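Local coordinates for N-acetylmuramoyl-L-alanine amidase (Peptoclostridium difficile, PDB 4RN7), which probably hydrolyses, as a zinc-dependent amidase, the bond between N-acetylmuramic acid and L-alanine in bacterial cell-wall peptidoglycan, at residues Val6-Gly11 / Val77-His82. Numbering follows the deposited sequence.
Sequences VFIDPG and VLVSIH. With ZN (zinc ion), chain B.
Asp9 OD2 is gripped twice: Ser80 OG donates to it over 2.9 Å, arriving on the anti side and 30° out of the carboxylate plane, and a water donates to it as well. Paired across the strands, Asp9 and Ser80 share a face of the sheet, and like first torsions (chi1 174° and -175°), each group opposite its own backbone N, bring OD2 and OG together. Asp9 OD1 is held separately by Ser54 and by a salt bridge to Arg66. The water accepts a hydrogen bond from His82 NE2 at 2.8 Å, lying in the plane of the imidazole, while His82 ND1 binds the zinc ion at 2.1 Å; bonds at both nitrogens fix the ring's rotation, and the water ties Asp9 into the metal's second shell. His12 and Glu28 supply the other protein ligands. Here two neighbouring parallel strands of the Amidase_3 catalytic domain run in register, placing His82 near the C-terminal end of strand 77-84. Gly11 N bonds Ile81 O at 2.8 Å, and Gly11 CA then sits over one face of the His82 ring, 3.7 Å from its centroid in a CH-pi contact. Further back, Phe7 CD1 lies alongside Leu78 CG at 4.1 Å, and on the reverse face Ile8 CD1 lies beside Val79 CB, with Ile8 packed on Ala36 and Leu39 of helix 28-44.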
ATOM      1  N   VAL A   6      -9.944  -7.149   4.429  1.00 30.87           N
ATOM      2  CA  VAL A   6      -8.793  -6.295   4.143  1.00 27.82           C
ATOM      3  C   VAL A   6      -9.218  -5.273   3.098  1.00 25.11           C
ATOM      4  O   VAL A   6      -9.662  -5.647   2.012  1.00 30.20           O
ATOM      5  CB  VAL A   6      -7.611  -7.118   3.625  1.00 31.97           C
ATOM      6  CG1 VAL A   6      -6.395  -6.222   3.361  1.00 33.22           C
ATOM      7  CG2 VAL A   6      -7.253  -8.200   4.644  1.00 35.50           C
ATOM      8  N   PHE A   7      -9.098  -3.990   3.438  1.00 27.68           N
ATOM      9  CA  PHE A   7      -9.449  -2.915   2.512  1.00 26.75           C
ATOM     10  C   PHE A   7      -8.170  -2.454   1.821  1.00 29.92           C
ATOM     11  O   PHE A   7      -7.222  -2.018   2.490  1.00 26.87           O
ATOM     12  CB  PHE A   7     -10.087  -1.757   3.272  1.00 26.44           C
ATOM     13  CG  PHE A   7     -10.641  -0.664   2.388  1.00 25.51           C
ATOM     14  CD1 PHE A   7      -9.825   0.369   1.944  1.00 28.36           C
ATOM     15  CD2 PHE A   7     -11.982  -0.664   2.015  1.00 26.89           C
ATOM     16  CE1 PHE A   7     -10.323   1.376   1.144  1.00 29.63           C
ATOM     17  CE2 PHE A   7     -12.484   0.349   1.214  1.00 30.92           C
ATOM     18  CZ  PHE A   7     -11.658   1.366   0.780  1.00 32.43           C
ATOM     19  N   ILE A   8      -8.138  -2.562   0.493  1.00 27.93           N
ATOM     20  CA  ILE A   8      -6.956  -2.171  -0.277  1.00 29.57           C
ATOM     21  C   ILE A   8      -7.257  -0.842  -0.973  1.00 26.71           C
ATOM     22  O   ILE A   8      -8.268  -0.712  -1.652  1.00 27.79           O
ATOM     23  CB  ILE A   8      -6.603  -3.210  -1.346  1.00 25.24           C
ATOM     24  CG1 ILE A   8      -6.300  -4.572  -0.711  1.00 26.46           C
ATOM     25  CG2 ILE A   8      -5.402  -2.745  -2.172  1.00 25.81           C
ATOM     26  CD1 ILE A   8      -5.136  -4.552   0.277  1.00 38.58           C
ATOM     27  N   ASP A   9      -6.373   0.138  -0.796  1.00 25.77           N
ATOM     28  CA  ASP A   9      -6.577   1.470  -1.356  1.00 25.33           C
ATOM     29  C   ASP A   9      -5.450   1.834  -2.337  1.00 24.76           C
ATOM     30  O   ASP A   9      -4.373   2.277  -1.928  1.00 26.49           O
ATOM     31  CB  ASP A   9      -6.619   2.503  -0.228  1.00 28.66           C
ATOM     32  CG  ASP A   9      -6.693   3.923  -0.747  1.00 26.08           C
ATOM     33  OD1 ASP A   9      -7.556   4.203  -1.620  1.00 30.52           O
ATOM     34  OD2 ASP A   9      -5.887   4.772  -0.306  1.00 27.40           O
ATOM     35  N   PRO A  10      -5.686   1.644  -3.644  1.00 24.59           N
ATOM     36  CA  PRO A  10      -4.660   2.051  -4.610  1.00 27.91           C
ATOM     37  C   PRO A  10      -4.638   3.579  -4.717  1.00 29.13           C
ATOM     38  O   PRO A  10      -5.620   4.173  -5.151  1.00 30.82           O
ATOM     39  CB  PRO A  10      -5.135   1.434  -5.939  1.00 31.59           C
ATOM     40  CG  PRO A  10      -6.409   0.622  -5.611  1.00 30.86           C
ATOM     41  CD  PRO A  10      -6.914   1.135  -4.289  1.00 30.29           C
ATOM     42  N   GLY A  11      -3.530   4.204  -4.328  1.00 25.86           N
ATOM     43  CA  GLY A  11      -3.491   5.648  -4.222  1.00 26.50           C
ATOM     44  C   GLY A  11      -3.759   6.353  -5.532  1.00 28.28           C
ATOM     45  O   GLY A  11      -3.444   5.835  -6.611  1.00 26.74           O
ATOM     46  N   VAL A  77      -8.223  -4.428   8.501  1.00 30.52           N
ATOM     47  CA  VAL A  77      -6.932  -3.858   8.128  0.51 33.46           C
ATOM     48  C   VAL A  77      -7.132  -2.974   6.892  1.00 32.15           C
ATOM     49  O   VAL A  77      -7.909  -3.349   6.004  1.00 29.91           O
ATOM     50  CB  VAL A  77      -5.935  -5.004   7.786  0.51 32.93           C
ATOM     51  CG1 VAL A  77      -4.803  -4.522   6.893  0.51 31.72           C
ATOM     52  CG2 VAL A  77      -5.395  -5.641   9.057  0.51 37.02           C
ATOM     53  N   LEU A  78      -6.437  -1.835   6.816  1.00 27.69           N
ATOM     54  CA  LEU A  78      -6.417  -1.026   5.597  1.00 25.07           C
ATOM     55  C   LEU A  78      -4.982  -0.982   5.080  1.00 27.05           C
ATOM     56  O   LEU A  78      -4.053  -0.700   5.846  1.00 27.64           O
ATOM     57  CB  LEU A  78      -6.921   0.402   5.870  1.00 29.06           C
ATOM     58  CG  LEU A  78      -6.952   1.413   4.709  1.00 33.54           C
ATOM     59  CD1 LEU A  78      -7.970   2.472   5.013  1.00 30.55           C
ATOM     60  CD2 LEU A  78      -5.595   2.087   4.494  1.00 33.35           C
ATOM     61  N   VAL A  79      -4.796  -1.264   3.792  1.00 24.41           N
ATOM     62  CA  VAL A  79      -3.468  -1.116   3.179  1.00 24.94           C
ATOM     63  C   VAL A  79      -3.604  -0.199   1.974  1.00 24.81           C
ATOM     64  O   VAL A  79      -4.328  -0.519   1.006  1.00 25.45           O
ATOM     65  CB  VAL A  79      -2.860  -2.468   2.747  1.00 26.07           C
ATOM     66  CG1 VAL A  79      -1.449  -2.262   2.153  1.00 27.10           C
ATOM     67  CG2 VAL A  79      -2.786  -3.422   3.935  1.00 26.45           C
ATOM     68  N   SER A  80      -2.943   0.951   2.049  1.00 21.72           N
ATOM     69  CA  SER A  80      -2.928   1.894   0.938  1.00 22.58           C
ATOM     70  C   SER A  80      -1.633   1.673   0.172  1.00 26.41           C
ATOM     71  O   SER A  80      -0.575   1.467   0.780  1.00 25.42           O
ATOM     72  CB  SER A  80      -2.997   3.332   1.448  1.00 23.66           C
ATOM     73  OG  SER A  80      -3.109   4.258   0.377  1.00 28.42           O
ATOM     74  N   ILE A  81      -1.723   1.712  -1.152  1.00 21.91           N
ATOM     75  CA  ILE A  81      -0.564   1.428  -2.005  1.00 22.76           C
ATOM     76  C   ILE A  81      -0.184   2.690  -2.773  1.00 25.25           C
ATOM     77  O   ILE A  81      -0.985   3.193  -3.561  1.00 21.76           O
ATOM     78  CB  ILE A  81      -0.906   0.317  -3.011  1.00 23.19           C
ATOM     79  CG1 ILE A  81      -1.212  -0.995  -2.265  1.00 24.43           C
ATOM     80  CG2 ILE A  81       0.240   0.120  -4.001  1.00 26.35           C
ATOM     81  CD1 ILE A  81      -0.015  -1.545  -1.470  1.00 26.36           C
ATOM     82  N   HIS A  82       1.024   3.203  -2.541  1.00 22.56           N
ATOM     83  CA  HIS A  82       1.494   4.419  -3.202  1.00 20.95           C
ATOM     84  C   HIS A  82       2.926   4.195  -3.687  1.00 26.19           C
ATOM     85  O   HIS A  82       3.514   3.167  -3.383  1.00 24.20           O
ATOM     86  CB  HIS A  82       1.507   5.587  -2.222  1.00 22.82           C
ATOM     87  CG  HIS A  82       0.179   6.249  -2.041  1.00 23.97           C
ATOM     88  ND1 HIS A  82      -0.075   7.521  -2.502  1.00 27.95           N
ATOM     89  CD2 HIS A  82      -0.963   5.829  -1.439  1.00 25.08           C
ATOM     90  CE1 HIS A  82      -1.315   7.861  -2.197  1.00 27.24           C
ATOM     91  NE2 HIS A  82      -1.877   6.858  -1.546  1.00 25.24           N
TER
HETATM   92 ZN    ZN B 401       1.024   8.791  -3.732  0.77 26.25          ZN
HETATM   93  O   HOH W   1      -4.585   7.134  -0.984  1.00 27.31           O